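Uncharacterized protein Rv1825/MT1873 (Mycobacterium tuberculosis, PDB 3GMG) is of unknown function but belongs to the UPF0749 (DUF881) family and is probably a membrane protein, whose C-terminal part here forms a two-chain assembly. Local coordinates at residues D83-G88 and T94-V99; G124-V129 and G134-Q139; A23-I26 and A30-A33. All coordinates share one frame; numbering follows the deposited sequence. Where two conformers were deposited one is given.

Contact 1 of 3, residues D83-G88 and T94-V99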
loop_
_atom_site.group_PDB
_atom_site.type_symbol
_atom_site.label_atom_id
_atom_site.label_comp_id
_atom_site.label_asym_id
_atom_site.label_seq_id
_atom_site.Cartn_x
_atom_site.Cartn_y
_atom_site.Cartn_z
ATOM N N ASP A 83 -0.238 -3.619 0.582
ATOM C CA ASP A 83 -1.693 -3.747 0.584
ATOM C C ASP A 83 -2.230 -4.700 1.638
ATOM O O ASP A 83 -3.399 -5.075 1.594
ATOM C CB ASP A 83 -2.214 -4.152 -0.816
ATOM C CG ASP A 83 -1.712 -5.522 -1.293
ATOM O OD1 ASP A 83 -0.687 -6.035 -0.802
ATOM O OD2 ASP A 83 -2.348 -6.101 -2.210
ATOM N N THR A 84 -1.392 -5.081 2.605
ATOM C CA THR A 84 -1.850 -5.941 3.682
ATOM C C THR A 84 -2.995 -5.288 4.436
ATOM O O THR A 84 -2.949 -4.099 4.729
ATOM C CB THR A 84 -0.702 -6.275 4.653
ATOM O OG1 THR A 84 0.153 -7.240 4.035
ATOM C CG2 THR A 84 -1.245 -6.840 5.968
ATOM N N TRP A 85 -4.021 -6.083 4.721
ATOM C CA TRP A 85 -5.190 -5.623 5.468
ATOM C C TRP A 85 -5.400 -6.515 6.670
ATOM O O TRP A 85 -5.001 -7.680 6.658
ATOM C CB TRP A 85 -6.459 -5.611 4.589
ATOM C CG TRP A 85 -6.702 -6.867 3.761
ATOM C CD1 TRP A 85 -6.391 -7.045 2.439
ATOM C CD2 TRP A 85 -7.315 -8.098 4.191
ATOM N NE1 TRP A 85 -6.759 -8.303 2.024
ATOM C CE2 TRP A 85 -7.326 -8.971 3.078
ATOM C CE3 TRP A 85 -7.850 -8.545 5.407
ATOM C CZ2 TRP A 85 -7.853 -10.267 3.145
ATOM C CZ3 TRP A 85 -8.363 -9.839 5.479
ATOM C CH2 TRP A 85 -8.370 -10.677 4.350
ATOM N N VAL A 86 -6.016 -5.954 7.701
ATOM C CA VAL A 86 -6.377 -6.708 8.898
ATOM C C VAL A 86 -7.849 -6.457 9.214
ATOM O O VAL A 86 -8.274 -5.309 9.340
ATOM C CB VAL A 86 -5.527 -6.290 10.116
ATOM C CG1 VAL A 86 -5.813 -7.206 11.307
ATOM C CG2 VAL A 86 -4.033 -6.290 9.760
ATOM N N VAL A 87 -8.604 -7.539 9.347
ATOM C CA VAL A 87 -10.011 -7.451 9.765
ATOM C C VAL A 87 -10.252 -8.463 10.872
ATOM O O VAL A 87 -9.341 -9.185 11.281
ATOM C CB VAL A 87 -10.991 -7.692 8.585
ATOM C CG1 VAL A 87 -10.763 -6.683 7.475
ATOM C CG2 VAL A 87 -10.880 -9.111 8.062
ATOM N N GLY A 88 -11.475 -8.492 11.386
ATOM C CA GLY A 88 -11.854 -9.455 12.387
ATOM C C GLY A 88 -12.138 -8.837 13.731
ATOM O O GLY A 88 -12.548 -7.683 13.828
ATOM N N THR A 94 -7.996 -11.643 10.935
ATOM C CA THR A 94 -7.689 -12.145 9.604
ATOM C C THR A 94 -6.739 -11.151 8.944
ATOM O O THR A 94 -7.089 -9.993 8.716
ATOM C CB THR A 94 -8.966 -12.346 8.738
ATOM O OG1 THR A 94 -9.866 -13.219 9.431
ATOM C CG2 THR A 94 -8.626 -12.954 7.388
ATOM N N VAL A 95 -5.524 -11.616 8.666
ATOM C CA VAL A 95 -4.506 -10.813 7.998
ATOM C C VAL A 95 -4.242 -11.426 6.625
ATOM O O VAL A 95 -3.764 -12.560 6.529
ATOM C CB VAL A 95 -3.190 -10.771 8.817
ATOM C CG1 VAL A 95 -2.214 -9.786 8.186
ATOM C CG2 VAL A 95 -3.457 -10.386 10.285
ATOM N N ASP A 96 -4.592 -10.709 5.560
ATOM C CA ASP A 96 -4.437 -11.213 4.188
ATOM C C ASP A 96 -4.954 -12.660 4.024
ATOM O O ASP A 96 -4.260 -13.544 3.529
ATOM C CB ASP A 96 -2.973 -11.082 3.751
ATOM C CG ASP A 96 -2.524 -9.635 3.664
ATOM O OD1 ASP A 96 -3.387 -8.732 3.709
ATOM O OD2 ASP A 96 -1.304 -9.395 3.555
ATOM N N THR A 97 -6.183 -12.873 4.487
ATOM C CA THR A 97 -6.907 -14.159 4.414
ATOM C C THR A 97 -6.516 -15.185 5.468
ATOM O O THR A 97 -7.199 -16.205 5.599
ATOM C CB THR A 97 -6.844 -14.866 3.016
ATOM O OG1 THR A 97 -5.621 -15.600 2.883
ATOM C CG2 THR A 97 -7.011 -13.870 1.867
ATOM N N LYS A 98 -5.441 -14.949 6.222
ATOM C CA LYS A 98 -5.043 -15.885 7.263
ATOM C C LYS A 98 -5.600 -15.477 8.612
ATOM O O LYS A 98 -5.365 -14.361 9.087
ATOM C CB LYS A 98 -3.524 -16.003 7.328
ATOM C CG LYS A 98 -2.938 -16.524 6.036
ATOM C CD LYS A 98 -1.609 -17.167 6.265
ATOM C CE LYS A 98 -1.026 -17.667 4.966
ATOM N NZ LYS A 98 0.416 -17.938 5.115
ATOM N N VAL A 99 -6.343 -16.393 9.232
ATOM C CA VAL A 99 -6.940 -16.151 10.530
ATOM C C VAL A 99 -5.923 -16.493 11.613
ATOM O O VAL A 99 -5.408 -17.617 11.675
ATOM C CB VAL A 99 -8.249 -16.952 10.728
ATOM C CG1 VAL A 99 -8.852 -16.635 12.085
ATOM C CG2 VAL A 99 -9.243 -16.654 9.580
HETATM O O HOH W 1 -3.391 -8.343 0.787
#
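Asp96 turns its carboxylate back across the contact and grips the chain at Thr84 and Trp85 with one oxygen for each. Thr84 OG1 donates to the syn lone pair of Asp96 OD2 at 2.6 Å and itself receives a bond from the backbone N of Gly81. Trp85 N meets Asp96 OD1 at 2.9 Å, nearly straight (163°), from the syn side but 21° out of the carboxylate plane. Arg150, salt-bridged to Asp83, also makes a long, weak ion pair with Asp96 OD2.

The backbone bonds are those of an antiparallel beta hairpin: Val87 and Thr94 form a hydrogen-bonded pair with Val87 N to Thr94 O at 3.0 Å, and Asp96 N returns to Trp85 O at 3.2 Å. A type I' turn from Val95 to Lys98 then leads into the third strand, 98-100.

Packing differs on the two faces. The indole of Trp85, at chi1 47°, lies over the turn, with the backbone N of Asp96 over one face, offset toward the rim, while its CZ3 touches Thr94 CG2 at 3.7 Å. On the buried face Val86 CG1 and Val95 CG2 lie side by side at 4.1 Å, Val86 also reaching Pro51 and Ile55 of helix 51-63.

Contact 2 of 3, residues G124-V129 and G134-Q139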
loop_
_atom_site.group_PDB
_atom_site.type_symbol
_atom_site.label_atom_id
_atom_site.label_comp_id
_atom_site.label_asym_id
_atom_site.label_seq_id
_atom_site.Cartn_x
_atom_site.Cartn_y
_atom_site.Cartn_z
ATOM N N GLY A 124 0.072 4.795 21.004
ATOM C CA GLY A 124 -0.066 3.908 19.860
ATOM C C GLY A 124 -0.415 2.477 20.220
ATOM O O GLY A 124 -1.174 2.213 21.162
ATOM N N ALA A 125 0.157 1.548 19.464
ATOM C CA ALA A 125 -0.224 0.145 19.545
ATOM C C ALA A 125 0.041 -0.453 20.915
ATOM O O ALA A 125 -0.800 -1.191 21.441
ATOM C CB ALA A 125 0.501 -0.667 18.481
ATOM N N GLN A 126 1.194 -0.169 21.512
ATOM C CA GLN A 126 1.508 -0.784 22.806
ATOM C C GLN A 126 0.540 -0.307 23.872
ATOM O O GLN A 126 0.099 -1.102 24.711
ATOM C CB GLN A 126 2.951 -0.549 23.261
ATOM C CG GLN A 126 3.230 -1.244 24.590
ATOM C CD GLN A 126 4.677 -1.344 24.993
ATOM O OE1 GLN A 126 4.976 -2.025 25.968
ATOM N NE2 GLN A 126 5.601 -0.675 24.263
ATOM N N ASP A 127 0.212 0.979 23.864
ATOM C CA ASP A 127 -0.776 1.477 24.818
ATOM C C ASP A 127 -2.139 0.849 24.583
ATOM O O ASP A 127 -2.864 0.565 25.556
ATOM C CB ASP A 127 -0.837 3.007 24.798
ATOM C CG ASP A 127 0.249 3.636 25.639
ATOM O OD1 ASP A 127 0.927 2.928 26.412
ATOM O OD2 ASP A 127 0.416 4.870 25.549
ATOM N N GLY A 128 -2.475 0.586 23.320
ATOM C CA GLY A 128 -3.714 -0.128 22.981
ATOM C C GLY A 128 -3.739 -1.552 23.499
ATOM O O GLY A 128 -4.786 -2.067 23.922
ATOM N N VAL A 129 -2.594 -2.218 23.434
ATOM C CA VAL A 129 -2.477 -3.555 23.979
ATOM C C VAL A 129 -2.673 -3.530 25.490
ATOM O O VAL A 129 -3.434 -4.341 26.050
ATOM C CB VAL A 129 -1.109 -4.177 23.634
ATOM C CG1 VAL A 129 -0.893 -5.455 24.418
ATOM C CG2 VAL A 129 -0.984 -4.415 22.111
ATOM N N GLY A 134 -3.572 -6.659 27.811
ATOM C CA GLY A 134 -2.476 -7.415 27.206
ATOM C C GLY A 134 -1.098 -6.898 27.577
ATOM O O GLY A 134 -0.943 -5.938 28.341
ATOM N N ARG A 135 -0.082 -7.570 27.049
ATOM C CA ARG A 135 1.327 -7.271 27.309
ATOM C C ARG A 135 2.072 -7.342 25.992
ATOM O O ARG A 135 1.795 -8.238 25.217
ATOM C CB ARG A 135 1.947 -8.342 28.221
ATOM C CG ARG A 135 2.195 -7.924 29.646
ATOM C CD ARG A 135 3.397 -8.686 30.196
ATOM N NE ARG A 135 3.378 -10.114 29.851
ATOM C CZ ARG A 135 4.479 -10.827 29.620
ATOM N NH1 ARG A 135 5.660 -10.233 29.689
ATOM N NH2 ARG A 135 4.407 -12.122 29.311
ATOM N N MET A 136 3.046 -6.466 25.796
ATOM C CA MET A 136 3.962 -6.543 24.682
ATOM C C MET A 136 5.373 -6.717 25.209
ATOM O O MET A 136 5.770 -6.047 26.165
ATOM C CB MET A 136 3.902 -5.250 23.847
ATOM C CG MET A 136 4.779 -5.237 22.577
ATOM S SD MET A 136 4.749 -3.606 21.629
ATOM C CE MET A 136 3.151 -3.776 20.820
ATOM N N VAL A 137 6.124 -7.622 24.590
ATOM C CA VAL A 137 7.567 -7.777 24.834
ATOM C C VAL A 137 8.278 -7.446 23.515
ATOM O O VAL A 137 7.909 -7.946 22.457
ATOM C CB VAL A 137 7.944 -9.208 25.279
ATOM C CG1 VAL A 137 9.464 -9.333 25.483
ATOM C CG2 VAL A 137 7.177 -9.585 26.548
ATOM N N VAL A 138 9.304 -6.601 23.583
ATOM C CA VAL A 138 10.068 -6.168 22.417
ATOM C C VAL A 138 11.504 -6.640 22.568
ATOM O O VAL A 138 12.210 -6.201 23.474
ATOM C CB VAL A 138 10.042 -4.625 22.308
ATOM C CG1 VAL A 138 10.823 -4.170 21.091
ATOM C CG2 VAL A 138 8.614 -4.118 22.214
ATOM N N GLN A 139 11.928 -7.547 21.710
ATOM C CA GLN A 139 13.280 -8.096 21.741
ATOM C C GLN A 139 14.081 -7.566 20.543
ATOM O O GLN A 139 13.805 -7.901 19.405
ATOM C CB GLN A 139 13.234 -9.630 21.710
ATOM C CG GLN A 139 14.594 -10.311 21.634
ATOM C CD GLN A 139 15.361 -10.159 22.923
ATOM O OE1 GLN A 139 14.973 -10.727 23.951
ATOM N NE2 GLN A 139 16.409 -9.332 22.917
HETATM O O HOH W 2 3.205 -3.999 27.214
HETATM O O HOH W 3 7.281 -3.406 26.121
#
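Val129 and Gly134 bring the two backbones together, their CA atoms 5.0 Å apart, where the chain swings from helix 125-131 into strand 135-141. The axes of 125-129 and 135-139 run at 140° to each other and approach to 7.9 Å, so the strand doubles back obliquely under the helix. One direct hydrogen bond spans the contact: Gly134 N gives to Val129 O at 2.9 Å, the donor tilted 33° from the carbonyl plane.

Val129 points at the strand and sets its CG1, held anti to the backbone N, against the peptide, 3.5 Å from Arg135 N; the lack of a side chain on Gly134 allows this close fit. Farther along, Gln126 and Met136 cross. The extended glutamine lays its aliphatic part over the thioether, with Gln126 CB 3.9 Å from Met136 SD. A bend at chi3 (-77°) turns the methyl of Met136 toward the helix, bringing Met136 CE to 3.9 Å from Gln126 CA. Met119 of helix 112-119 and Ile40 of strand 37-43 also pack on Met136.

The polar end of Gln126 is fixed by its NE2, bonded to Met119 O and Asn120 OD1. Its OE1 consequently faces the strand and accepts from two waters: one receives Met136 N at 2.8 Å, the other donates to Met136 O at 3.0 Å. Arg135, Val137 and Gln139 pair with strand 37-43 through their backbones, whereas the peptide groups of Met136, on a strand outermost within this chain, are joined to the helix through water, a bridging that gives both the N-H and the carbonyl a partner without a direct amide contact.

Contact 3 of 3, residues A23-I26 and A30-A33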
loop_
_atom_site.group_PDB
_atom_site.type_symbol
_atom_site.label_atom_id
_atom_site.label_comp_id
_atom_site.label_asym_id
_atom_site.label_seq_id
_atom_site.Cartn_x
_atom_site.Cartn_y
_atom_site.Cartn_z
ATOM N N ALA A 23 17.097 -7.344 -4.371
ATOM C CA ALA A 23 16.534 -6.161 -3.717
ATOM C C ALA A 23 15.049 -6.022 -4.045
ATOM O O ALA A 23 14.222 -5.866 -3.148
ATOM C CB ALA A 23 17.288 -4.905 -4.128
ATOM N N LEU A 24 14.724 -6.107 -5.332
ATOM C CA LEU A 24 13.332 -6.056 -5.798
ATOM C C LEU A 24 12.515 -7.177 -5.172
ATOM O O LEU A 24 11.390 -6.957 -4.713
ATOM C CB LEU A 24 13.286 -6.161 -7.332
ATOM C CG LEU A 24 11.935 -6.072 -8.048
ATOM C CD1 LEU A 24 11.219 -4.745 -7.786
ATOM C CD2 LEU A 24 12.140 -6.281 -9.554
ATOM N N SER A 25 13.091 -8.378 -5.144
ATOM C CA SER A 25 12.380 -9.548 -4.653
ATOM C C SER A 25 12.087 -9.425 -3.168
ATOM O O SER A 25 11.014 -9.832 -2.703
ATOM C CB SER A 25 13.167 -10.825 -4.943
ATOM O OG SER A 25 13.233 -11.039 -6.343
ATOM N N ILE A 26 13.014 -8.834 -2.418
ATOM C CA ILE A 26 12.751 -8.582 -0.998
ATOM C C ILE A 26 11.672 -7.520 -0.828
ATOM O O ILE A 26 10.739 -7.700 -0.037
ATOM C CB ILE A 26 14.015 -8.199 -0.217
ATOM C CG1 ILE A 26 14.951 -9.404 -0.107
ATOM C CG2 ILE A 26 13.627 -7.693 1.196
ATOM C CD1 ILE A 26 16.327 -9.034 0.430
ATOM N N ALA A 30 8.685 -11.311 -2.463
ATOM C CA ALA A 30 8.834 -12.523 -3.280
ATOM C C ALA A 30 9.771 -13.564 -2.668
ATOM O O ALA A 30 9.645 -14.764 -2.953
ATOM C CB ALA A 30 9.324 -12.155 -4.681
ATOM N N VAL A 31 10.724 -13.108 -1.856
ATOM C CA VAL A 31 11.688 -13.986 -1.202
ATOM C C VAL A 31 11.857 -13.555 0.247
ATOM O O VAL A 31 11.463 -12.449 0.643
ATOM C CB VAL A 31 13.051 -13.939 -1.897
ATOM C CG1 VAL A 31 12.908 -14.379 -3.375
ATOM C CG2 VAL A 31 13.672 -12.553 -1.792
ATOM N N GLY A 32 12.439 -14.453 1.027
ATOM C CA GLY A 32 12.763 -14.174 2.407
ATOM C C GLY A 32 13.854 -13.139 2.570
ATOM O O GLY A 32 14.575 -12.803 1.617
ATOM N N ALA A 33 13.982 -12.638 3.784
ATOM C CA ALA A 33 15.000 -11.664 4.139
ATOM C C ALA A 33 15.519 -11.936 5.532
ATOM O O ALA A 33 14.837 -12.541 6.361
ATOM C CB ALA A 33 14.428 -10.272 4.077
#
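Ser25 and Ile26, in the last turn of helix 20-27, take the returning chain 30-33 against their flank. The carbonyl of Ser25 is the polar hub. Ala30 N donates to Ser25 O at 2.8 Å, lying in the carbonyl plane, and Val31 N adds a weak second bond to the same oxygen at 3.4 Å. The CB of Ala30 sits beside this carbonyl as well.

Side-chain rotation decides which atoms do the packing. In Ser25 the hydroxyl lies beside its own backbone N (chi1 -66°) and is taken up by Leu21 O one turn earlier, which leaves CB to meet the loop. Val31 supplies both its methyls to that carbon: Ser25 CB stands 3.6 Å from Val31 CG2, with CG1 slightly farther off. With Val31 CG1 anti to the carbonyl carbon (chi1 -60°), CG2 is left between the backbone N and the carbonyl carbon, and from there it also reaches Ile26.

Ile26 splits its two branches between different partners. The Ile26 and Val31 side chains cross at about a right angle, with Ile26 CG1 3.8 Å from Val31 CG2 and equally near the carbonyl oxygen of Gly32. The CG2 branch, anti to the backbone N, meets the methyl of Ala33 instead, Ile26 CG2 to Ala33 CB being 3.9 Å.

Although a transmembrane helix has been predicted to span residues 22-42, here that region is a short helix, a loop and two strands. Ala33 enters strand 33-35, which pairs with strand 143-146 through Val146, while Val31 O accepts from Arg79 at the end of strand 77-79. The second subunit packs on the helix and loop: its Leu21 touches Ser25 and Ala30, its Ala30 touches Leu24, and its Gln159 touches Ile26, placing the contact at the subunit interface.

Overall arrangement
From the N terminus the chain first closes contact 3, a short reversal carrying helix 20-27 into strand 33-35. After strands 37-43 and 68-72 and helix 51-63 it reaches contact 1, which shuts the hairpin of the small three-stranded sheet. Contact 2 follows, linking helix 125-131 to strand 135-141 at an outer edge of the five-stranded sheet. The three loops lie in series, with none nested or crossed. Contacts 2 and 3 occupy opposite sides of the chain's centre, their own centres about 28 Å apart; the centre of contact 1 is about 20 Å from that of contact 2 and about 21 Å from that of contact 3. Helix 51-63 touches both contact 1 and contact 2, whereas the second subunit meets contacts 1 and 3.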